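Local atomic coordinates of luciferase-like monooxygenase (Streptomyces bottropensis, PDB entry 7BIP), a protein that probably acts as a monooxygenase of the bacterial luciferase family in the biosynthesis of the polyketide rishirilide. Residues K2-F8 / F37-V43; E30-G36 / R67-V71; G192-P197 / D227-Y232. One frame throughout, in Å; residues are numbered along the deposited sequence.

Interaction 1. Residues K2-F8 / F37-V43; sequences KFGINLF and FHHVKTV
Ile5 anchors the pairing of strands 2-6 and 39-42: its N donates to His39 O and its O accepts from Lys41 N at 2.8 Å. Leu7 N continues the ladder to Lys41 O, while at the other end His38 N reaches Phe3 O in a straight bond (N-H...O 170°). Beyond the last backbone bond, Thr42 OG1 donates a hydrogen bond to Leu7 O at 2.8 Å, coming from above the carbonyl plane. The strands run parallel, joined through helix 18-35 as the first beta-alpha-beta unit of the TIM barrel, with Asn6 and Lys41 on the face turned to the barrel interior.

CH-pi contacts form a second group. Gly4 CA sits over the middle of the His39 ring, 3.4 Å from its centroid, where a CB would collide with the ring. Turned between its own backbone N and carbonyl carbon (chi1 66°), the imidazole swings back over this glycine; its ND1 is hydrogen-bonded to His38 ND1 at 3.0 Å, and its NE2 bonds to Ser322. Lys2 CB lies over a face of the His38 ring, whose NE2 is held by Glu226. At the far end Val43 CG2 stands over the centre of the Phe8 ring.

On the side towards the helices, Ile5 CG1 runs alongside Val40 CG2 at 4.1 Å, Leu7 CD1 meets Val40 CG1, and Ile5 CG2 lies over one face of the Phe37 ring, offset toward its rim.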
loop_
_atom_site.group_PDB
_atom_site.type_symbol
_atom_site.label_atom_id
_atom_site.label_comp_id
_atom_site.label_asym_id
_atom_site.label_seq_id
_atom_site.Cartn_x
_atom_site.Cartn_y
_atom_site.Cartn_z
ATOM N N LYS A 2 2.969 25.994 -8.088
ATOM C CA LYS A 2 3.441 25.064 -7.067
ATOM C C LYS A 2 4.407 24.077 -7.703
ATOM O O LYS A 2 4.273 23.747 -8.887
ATOM C CB LYS A 2 2.278 24.284 -6.416
ATOM C CG LYS A 2 1.250 25.151 -5.675
ATOM C CD LYS A 2 1.875 25.837 -4.476
ATOM C CE LYS A 2 0.819 26.329 -3.505
ATOM N NZ LYS A 2 1.453 26.997 -2.340
ATOM N N PHE A 3 5.381 23.601 -6.919
ATOM C CA PHE A 3 6.392 22.672 -7.428
ATOM C C PHE A 3 6.568 21.524 -6.454
ATOM O O PHE A 3 6.935 21.744 -5.294
ATOM C CB PHE A 3 7.750 23.360 -7.652
ATOM C CG PHE A 3 7.682 24.556 -8.552
ATOM C CD1 PHE A 3 7.791 24.415 -9.931
ATOM C CD2 PHE A 3 7.503 25.820 -8.021
ATOM C CE1 PHE A 3 7.719 25.534 -10.766
ATOM C CE2 PHE A 3 7.422 26.935 -8.849
ATOM C CZ PHE A 3 7.531 26.786 -10.218
ATOM N N GLY A 4 6.328 20.305 -6.933
ATOM C CA GLY A 4 6.668 19.113 -6.189
ATOM C C GLY A 4 7.602 18.237 -6.992
ATOM O O GLY A 4 8.104 18.657 -8.043
ATOM N N ILE A 5 7.868 17.026 -6.519
ATOM C CA ILE A 5 8.740 16.127 -7.263
ATOM C C ILE A 5 7.950 14.891 -7.650
ATOM O O ILE A 5 7.031 14.462 -6.944
ATOM C CB ILE A 5 10.006 15.720 -6.484
ATOM C CG1 ILE A 5 9.621 14.972 -5.201
ATOM C CG2 ILE A 5 10.885 16.960 -6.204
ATOM C CD1 ILE A 5 10.773 14.155 -4.596
ATOM N N ASN A 6 8.309 14.333 -8.800
ATOM C CA ASN A 6 7.742 13.098 -9.305
ATOM C C ASN A 6 8.844 12.053 -9.294
ATOM O O ASN A 6 9.994 12.347 -9.648
ATOM C CB ASN A 6 7.189 13.297 -10.720
ATOM C CG ASN A 6 6.221 12.205 -11.140
ATOM O OD1 ASN A 6 6.127 11.160 -10.504
ATOM N ND2 ASN A 6 5.503 12.446 -12.238
ATOM N N LEU A 7 8.506 10.852 -8.852
ATOM C CA LEU A 7 9.467 9.759 -8.708
ATOM C C LEU A 7 9.012 8.613 -9.613
ATOM O O LEU A 7 8.513 7.583 -9.163
ATOM C CB LEU A 7 9.596 9.323 -7.234
ATOM C CG LEU A 7 10.224 10.395 -6.339
ATOM C CD1 LEU A 7 10.130 10.039 -4.847
ATOM C CD2 LEU A 7 11.688 10.694 -6.754
ATOM N N PHE A 8 9.179 8.824 -10.910
ATOM C CA PHE A 8 8.782 7.860 -11.927
ATOM C C PHE A 8 9.987 6.977 -12.204
ATOM O O PHE A 8 10.977 7.460 -12.764
ATOM C CB PHE A 8 8.357 8.608 -13.187
ATOM C CG PHE A 8 7.687 7.763 -14.245
ATOM C CD1 PHE A 8 6.487 8.178 -14.805
ATOM C CD2 PHE A 8 8.270 6.605 -14.729
ATOM C CE1 PHE A 8 5.863 7.433 -15.792
ATOM C CE2 PHE A 8 7.650 5.860 -15.721
ATOM C CZ PHE A 8 6.447 6.279 -16.248
ATOM N N PHE A 37 9.287 21.684 -0.805
ATOM C CA PHE A 37 8.521 21.358 -1.996
ATOM C C PHE A 37 7.063 21.072 -1.641
ATOM O O PHE A 37 6.715 20.777 -0.491
ATOM C CB PHE A 37 9.148 20.163 -2.716
ATOM C CG PHE A 37 10.412 20.511 -3.460
ATOM C CD1 PHE A 37 10.353 20.940 -4.776
ATOM C CD2 PHE A 37 11.655 20.439 -2.833
ATOM C CE1 PHE A 37 11.503 21.276 -5.473
ATOM C CE2 PHE A 37 12.826 20.775 -3.537
ATOM C CZ PHE A 37 12.738 21.195 -4.858
ATOM N N HIS A 38 6.200 21.177 -2.654
ATOM C CA HIS A 38 4.756 21.103 -2.428
ATOM C C HIS A 38 4.269 19.663 -2.254
ATOM O O HIS A 38 3.380 19.406 -1.433
ATOM C CB HIS A 38 4.030 21.784 -3.595
ATOM C CG HIS A 38 2.541 21.631 -3.564
ATOM N ND1 HIS A 38 1.865 20.763 -4.394
ATOM C CD2 HIS A 38 1.599 22.241 -2.807
ATOM C CE1 HIS A 38 0.568 20.845 -4.151
ATOM N NE2 HIS A 38 0.382 21.732 -3.190
ATOM N N HIS A 39 4.826 18.716 -3.004
ATOM C CA HIS A 39 4.289 17.357 -3.002
ATOM C C HIS A 39 5.358 16.364 -3.443
ATOM O O HIS A 39 6.416 16.740 -3.951
ATOM C CB HIS A 39 3.061 17.246 -3.914
ATOM C CG HIS A 39 3.374 17.441 -5.365
ATOM N ND1 HIS A 39 3.120 18.623 -6.022
ATOM C CD2 HIS A 39 3.911 16.603 -6.286
ATOM C CE1 HIS A 39 3.492 18.510 -7.286
ATOM N NE2 HIS A 39 3.975 17.295 -7.472
ATOM N N VAL A 40 5.047 15.082 -3.234
ATOM C CA VAL A 40 5.771 13.941 -3.788
ATOM C C VAL A 40 4.763 13.110 -4.578
ATOM O O VAL A 40 3.708 12.737 -4.048
ATOM C CB VAL A 40 6.424 13.081 -2.683
ATOM C CG1 VAL A 40 7.058 11.832 -3.284
ATOM C CG2 VAL A 40 7.477 13.897 -1.911
ATOM N N LYS A 41 5.077 12.831 -5.839
ATOM C CA LYS A 41 4.188 12.098 -6.733
ATOM C C LYS A 41 4.879 10.812 -7.178
ATOM O O LYS A 41 6.103 10.759 -7.266
ATOM C CB LYS A 41 3.834 12.974 -7.960
ATOM C CG LYS A 41 2.996 12.301 -9.047
ATOM C CD LYS A 41 2.642 13.315 -10.142
ATOM C CE LYS A 41 1.594 14.316 -9.671
ATOM N NZ LYS A 41 1.503 15.451 -10.664
ATOM N N THR A 42 4.104 9.758 -7.431
ATOM C CA THR A 42 4.649 8.616 -8.153
ATOM C C THR A 42 3.535 7.978 -8.972
ATOM O O THR A 42 2.387 8.432 -8.955
ATOM C CB THR A 42 5.332 7.613 -7.208
ATOM O OG1 THR A 42 6.142 6.722 -7.989
ATOM C CG2 THR A 42 4.303 6.798 -6.428
ATOM N N VAL A 43 3.881 6.895 -9.671
ATOM C CA VAL A 43 3.095 6.392 -10.790
ATOM C C VAL A 43 2.668 4.945 -10.535
ATOM O O VAL A 43 3.072 4.315 -9.561
ATOM C CB VAL A 43 3.881 6.486 -12.108
ATOM C CG1 VAL A 43 4.497 7.865 -12.235
ATOM C CG2 VAL A 43 4.960 5.410 -12.135
#

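Interaction 2. Residues E30-G36 / R67-V71; sequences ELADELG and RTRRV. With EDO (1,2-ethanediol), chain F.
Asp33 OD1 accepts two backbone N-H groups in succession, from Arg70 N at 2.9 Å through its syn lone pair and from Val71 N at 3.0 Å nearly along the C-O axis. The other carboxylate oxygen, OD2, takes Arg69 N at 2.8 Å and a water that also donates to Arg67 O. With CG anti to the backbone N (chi1 -153°), the carboxylate leaves the helix for the loop and fixes three consecutive amides there. With an alanine here, those three N-H groups would probably lose their acceptor and the 69-71 loop would be likely to drift from the helix.

The Asp33 carbonyl is held as well: Arg70 NE (2.9 Å) and NH2 (3.1 Å) both donate hydrogen bonds to Asp33 O, which lies at the edge of the guanidinium. Asp33 O belongs to the last helical turn, which ends in a Schellman motif at Gly36. One turn earlier, Arg67 NH1 forms a salt bridge with Glu30 OE2 from above the carboxylate plane, while Arg67 NE bonds to Ala66 O of the second subunit.

Ala32 CB meets Val71 CG2, and both side chains rest on Val40, placing the end of helix 18-35 against the loop joining helix 57-67 to strand 72-78 on the barrel's outside.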
loop_
_atom_site.group_PDB
_atom_site.type_symbol
_atom_site.label_atom_id
_atom_site.label_comp_id
_atom_site.label_asym_id
_atom_site.label_seq_id
_atom_site.Cartn_x
_atom_site.Cartn_y
_atom_site.Cartn_z
ATOM N N GLU A 30 11.992 12.631 1.651
ATOM C CA GLU A 30 12.402 13.377 2.848
ATOM C C GLU A 30 13.010 14.725 2.482
ATOM O O GLU A 30 12.731 15.739 3.133
ATOM C CB GLU A 30 13.409 12.557 3.657
ATOM C CG GLU A 30 12.802 11.326 4.356
ATOM C CD GLU A 30 13.869 10.402 4.941
ATOM O OE1 GLU A 30 15.067 10.725 4.827
ATOM O OE2 GLU A 30 13.522 9.353 5.525
ATOM N N LEU A 31 13.856 14.751 1.450
ATOM C CA LEU A 31 14.449 16.012 1.025
ATOM C C LEU A 31 13.389 16.973 0.495
ATOM O O LEU A 31 13.467 18.183 0.736
ATOM C CB LEU A 31 15.532 15.743 -0.019
ATOM C CG LEU A 31 16.437 16.926 -0.356
ATOM C CD1 LEU A 31 17.324 17.284 0.840
ATOM C CD2 LEU A 31 17.297 16.594 -1.574
ATOM N N ALA A 32 12.385 16.462 -0.226
ATOM C CA ALA A 32 11.268 17.314 -0.637
ATOM C C ALA A 32 10.607 17.965 0.578
ATOM O O ALA A 32 10.307 19.168 0.577
ATOM C CB ALA A 32 10.249 16.484 -1.425
ATOM N N ASP A 33 10.360 17.168 1.616
ATOM C CA ASP A 33 9.809 17.675 2.873
ATOM C C ASP A 33 10.691 18.773 3.465
ATOM O O ASP A 33 10.218 19.867 3.789
ATOM C CB ASP A 33 9.663 16.501 3.844
ATOM C CG ASP A 33 8.572 16.704 4.881
ATOM O OD1 ASP A 33 7.525 17.284 4.542
ATOM O OD2 ASP A 33 8.765 16.244 6.026
ATOM N N GLU A 34 11.987 18.498 3.592
ATOM C CA GLU A 34 12.895 19.419 4.270
ATOM C C GLU A 34 13.051 20.721 3.498
ATOM O O GLU A 34 13.108 21.800 4.099
ATOM C CB GLU A 34 14.259 18.759 4.457
ATOM C CG GLU A 34 14.241 17.506 5.325
ATOM C CD GLU A 34 15.496 16.655 5.157
ATOM O OE1 GLU A 34 16.447 17.111 4.480
ATOM O OE2 GLU A 34 15.531 15.532 5.708
ATOM N N LEU A 35 13.112 20.639 2.165
ATOM C CA LEU A 35 13.419 21.805 1.344
ATOM C C LEU A 35 12.197 22.656 1.026
ATOM O O LEU A 35 12.363 23.742 0.465
ATOM C CB LEU A 35 14.091 21.377 0.031
ATOM C CG LEU A 35 15.484 20.746 0.142
ATOM C CD1 LEU A 35 15.983 20.310 -1.230
ATOM C CD2 LEU A 35 16.460 21.734 0.780
ATOM N N GLY A 36 10.991 22.203 1.359
ATOM C CA GLY A 36 9.809 23.021 1.168
ATOM C C GLY A 36 9.071 22.810 -0.133
ATOM O O GLY A 36 8.301 23.687 -0.539
ATOM N N ARG A 67 7.489 9.019 6.415
ATOM C CA ARG A 67 8.790 9.671 6.552
ATOM C C ARG A 67 8.720 11.199 6.549
ATOM O O ARG A 67 9.755 11.843 6.771
ATOM C CB ARG A 67 9.729 9.221 5.418
ATOM C CG ARG A 67 10.130 7.738 5.453
ATOM C CD ARG A 67 11.182 7.477 6.521
ATOM N NE ARG A 67 11.700 6.114 6.427
ATOM C CZ ARG A 67 12.628 5.725 5.557
ATOM N NH1 ARG A 67 13.158 6.603 4.712
ATOM N NH2 ARG A 67 13.033 4.456 5.533
ATOM N N THR A 68 7.546 11.797 6.319
ATOM C CA THR A 68 7.442 13.231 6.085
ATOM C C THR A 68 6.348 13.834 6.956
ATOM O O THR A 68 5.526 13.131 7.552
ATOM C CB THR A 68 7.158 13.531 4.605
ATOM O OG1 THR A 68 5.978 12.823 4.195
ATOM C CG2 THR A 68 8.339 13.087 3.707
ATOM N N ARG A 69 6.339 15.167 7.031
ATOM C CA ARG A 69 5.335 15.857 7.827
ATOM C C ARG A 69 4.484 16.854 7.054
ATOM O O ARG A 69 3.328 17.056 7.430
ATOM C CB ARG A 69 6.001 16.587 9.004
ATOM C CG ARG A 69 6.634 15.657 10.030
ATOM C CD ARG A 69 7.447 16.428 11.062
ATOM N NE ARG A 69 8.786 15.870 11.229
ATOM C CZ ARG A 69 9.813 16.530 11.759
ATOM N NH1 ARG A 69 10.997 15.940 11.869
ATOM N NH2 ARG A 69 9.656 17.780 12.175
ATOM N N ARG A 70 5.005 17.486 5.997
ATOM C CA ARG A 70 4.225 18.566 5.388
ATOM C C ARG A 70 3.988 18.403 3.889
ATOM O O ARG A 70 2.972 18.881 3.366
ATOM C CB ARG A 70 4.890 19.917 5.662
ATOM C CG ARG A 70 6.284 20.059 5.113
ATOM C CD ARG A 70 6.759 21.499 5.241
ATOM N NE ARG A 70 8.149 21.658 4.827
ATOM C CZ ARG A 70 8.900 22.710 5.139
ATOM N NH1 ARG A 70 8.387 23.695 5.869
ATOM N NH2 ARG A 70 10.160 22.782 4.720
ATOM N N VAL A 71 4.909 17.742 3.186
ATOM C CA VAL A 71 4.754 17.550 1.752
ATOM C C VAL A 71 3.463 16.774 1.458
ATOM O O VAL A 71 3.102 15.829 2.171
ATOM C CB VAL A 71 6.020 16.838 1.232
ATOM C CG1 VAL A 71 6.031 15.344 1.594
ATOM C CG2 VAL A 71 6.242 17.075 -0.220
HETATM C C1 EDO F . 7.536 11.083 11.422
HETATM O O1 EDO F . 6.577 11.638 12.329
HETATM C C2 EDO F . 7.704 12.036 10.248
HETATM O O2 EDO F . 8.985 12.662 10.342
HETATM O O HOH W 1 12.145 10.840 8.287
HETATM O O HOH W 2 10.985 14.384 6.429
#

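Interaction 3. Residues G192-P197 / D227-Y232; sequences GVMLVP and DIHMSY
With CG anti to the carbonyl carbon in both (chi1 -39° and -80°), the bridged Met194 and His229 run side by side, and a bend at chi3 of the methionine brings its CE back to His229 CB at 4.0 Å. The two residues face the interior of the TIM barrel, on neighbouring parallel strands 192-195 and 228-236 that helix 202-218 links into a beta-alpha-beta unit. There His229 ND1 is hydrogen-bonded to Lys41 NZ, which also bonds to Ser322, the methionine methyl lying next to the same imidazole nitrogen.

Three backbone bonds set the register. Val193 N donates to Asp227 O at 2.8 Å, His229 N to Val193 O, and Leu195 N to His229 O at 2.9 Å. Gly192 packs its CA against Asp227 O, a place where a CB would clash; the aspartate's carboxylate is tied to Arg171 by a salt bridge. After Leu195 the strands part, and a water bridges them, donating a hydrogen bond to Leu195 O and accepting one from Ser231 N.

On the opposite side of the sheet from Met194, Val193 CG1 runs alongside Ile228 CG1, and Leu195 CB touches Met230 CG. Leu195 and Ile228 also pack on Leu209 of helix 202-218. Pro197 then turns its ring back towards strand 228-236: CD lies 3.6 Å from Met230 CB, while CG approaches the phenol end of Tyr232, 3.3 Å from its CZ.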
loop_
_atom_site.group_PDB
_atom_site.type_symbol
_atom_site.label_atom_id
_atom_site.label_comp_id
_atom_site.label_asym_id
_atom_site.label_seq_id
_atom_site.Cartn_x
_atom_site.Cartn_y
_atom_site.Cartn_z
ATOM N N GLY A 192 -10.138 17.972 -10.784
ATOM C CA GLY A 192 -8.933 18.547 -11.337
ATOM C C GLY A 192 -8.502 17.801 -12.583
ATOM O O GLY A 192 -9.120 16.832 -13.014
ATOM N N VAL A 193 -7.404 18.259 -13.175
ATOM C CA VAL A 193 -6.932 17.683 -14.426
ATOM C C VAL A 193 -5.409 17.569 -14.398
ATOM O O VAL A 193 -4.712 18.371 -13.768
ATOM C CB VAL A 193 -7.453 18.514 -15.635
ATOM C CG1 VAL A 193 -6.718 19.849 -15.776
ATOM C CG2 VAL A 193 -7.404 17.712 -16.910
ATOM N N MET A 194 -4.892 16.524 -15.045
ATOM C CA MET A 194 -3.455 16.341 -15.216
ATOM C C MET A 194 -3.165 16.299 -16.710
ATOM O O MET A 194 -3.711 15.457 -17.424
ATOM C CB MET A 194 -2.968 15.068 -14.513
ATOM C CG MET A 194 -3.643 14.830 -13.157
ATOM S SD MET A 194 -3.066 13.329 -12.336
ATOM C CE MET A 194 -1.776 14.040 -11.327
ATOM N N LEU A 195 -2.332 17.224 -17.182
ATOM C CA LEU A 195 -2.018 17.354 -18.595
ATOM C C LEU A 195 -0.579 16.923 -18.854
ATOM O O LEU A 195 0.229 16.784 -17.931
ATOM C CB LEU A 195 -2.242 18.796 -19.076
ATOM C CG LEU A 195 -3.612 19.419 -18.784
ATOM C CD1 LEU A 195 -3.761 20.752 -19.516
ATOM C CD2 LEU A 195 -4.726 18.477 -19.183
ATOM N N VAL A 196 -0.262 16.729 -20.133
ATOM C CA VAL A 196 1.033 16.166 -20.524
ATOM C C VAL A 196 1.713 17.089 -21.528
ATOM O O VAL A 196 1.672 16.843 -22.745
ATOM C CB VAL A 196 0.870 14.744 -21.080
ATOM C CG1 VAL A 196 2.235 14.101 -21.326
ATOM C CG2 VAL A 196 0.059 13.901 -20.094
ATOM N N PRO A 197 2.351 18.165 -21.064
ATOM C CA PRO A 197 2.935 19.131 -22.007
ATOM C C PRO A 197 4.138 18.595 -22.746
ATOM O O PRO A 197 4.478 19.127 -23.810
ATOM C CB PRO A 197 3.327 20.306 -21.102
ATOM C CG PRO A 197 3.551 19.669 -19.766
ATOM C CD PRO A 197 2.495 18.602 -19.669
ATOM N N ASP A 227 -5.537 22.407 -8.840
ATOM C CA ASP A 227 -6.432 21.565 -9.623
ATOM C C ASP A 227 -5.867 21.212 -10.990
ATOM O O ASP A 227 -6.514 20.477 -11.739
ATOM C CB ASP A 227 -7.786 22.257 -9.802
ATOM C CG ASP A 227 -8.590 22.282 -8.527
ATOM O OD1 ASP A 227 -8.742 21.205 -7.908
ATOM O OD2 ASP A 227 -9.060 23.372 -8.137
ATOM N N ILE A 228 -4.685 21.720 -11.337
ATOM C CA ILE A 228 -4.095 21.514 -12.653
ATOM C C ILE A 228 -2.656 21.066 -12.441
ATOM O O ILE A 228 -1.841 21.831 -11.905
ATOM C CB ILE A 228 -4.146 22.786 -13.511
ATOM C CG1 ILE A 228 -5.596 23.214 -13.772
ATOM C CG2 ILE A 228 -3.415 22.584 -14.828
ATOM C CD1 ILE A 228 -5.696 24.608 -14.359
ATOM N N HIS A 229 -2.349 19.831 -12.847
ATOM C CA HIS A 229 -1.035 19.226 -12.653
ATOM C C HIS A 229 -0.391 18.914 -13.995
ATOM O O HIS A 229 -1.063 18.468 -14.923
ATOM C CB HIS A 229 -1.131 17.911 -11.860
ATOM C CG HIS A 229 -1.257 18.089 -10.379
ATOM N ND1 HIS A 229 -0.522 17.349 -9.476
ATOM C CD2 HIS A 229 -2.059 18.894 -9.641
ATOM C CE1 HIS A 229 -0.853 17.705 -8.246
ATOM N NE2 HIS A 229 -1.787 18.636 -8.320
ATOM N N MET A 230 0.920 19.132 -14.096
ATOM C CA MET A 230 1.696 18.665 -15.239
ATOM C C MET A 230 3.059 18.224 -14.731
ATOM O O MET A 230 3.603 18.847 -13.819
ATOM C CB MET A 230 1.888 19.751 -16.308
ATOM C CG MET A 230 0.597 20.420 -16.773
ATOM S SD MET A 230 0.933 21.584 -18.101
ATOM C CE MET A 230 -0.399 22.760 -17.866
ATOM N N SER A 231 3.612 17.167 -15.320
ATOM C CA SER A 231 4.937 16.677 -14.949
ATOM C C SER A 231 5.955 17.056 -16.013
ATOM O O SER A 231 5.656 17.022 -17.210
ATOM C CB SER A 231 4.950 15.160 -14.741
ATOM O OG SER A 231 4.285 14.811 -13.537
ATOM N N TYR A 232 7.160 17.422 -15.568
ATOM C CA TYR A 232 8.267 17.745 -16.463
ATOM C C TYR A 232 9.519 17.039 -15.976
ATOM O O TYR A 232 9.835 17.111 -14.788
ATOM C CB TYR A 232 8.559 19.245 -16.489
ATOM C CG TYR A 232 7.555 20.129 -17.192
ATOM C CD1 TYR A 232 7.682 20.425 -18.544
ATOM C CD2 TYR A 232 6.514 20.714 -16.483
ATOM C CE1 TYR A 232 6.777 21.264 -19.181
ATOM C CE2 TYR A 232 5.604 21.544 -17.109
ATOM C CZ TYR A 232 5.747 21.819 -18.452
ATOM O OH TYR A 232 4.839 22.637 -19.062
HETATM O O HOH W 3 2.145 15.315 -16.988
#

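From the N terminus, strand 2-6 runs into helix 18-35 and then strand 39-42, whose return beside the first strand is interaction 1. Interaction 2 crosses it along the chain, its first segment lying inside that loop and its second beyond it, so that the helix end is tied to the loop leading into strand 72-78. The two touch, Phe37 N meeting Ala32 O and Val71 CG2 packing on His39. Much later, interaction 3 closes a separate beta-alpha-beta loop, in series with both. It meets interaction 1 inside the same barrel, where Lys41 NZ packs 3.6 Å from Met194 CE, while interaction 2 remains outside, about 11 Å from interaction 3 at the nearest atoms.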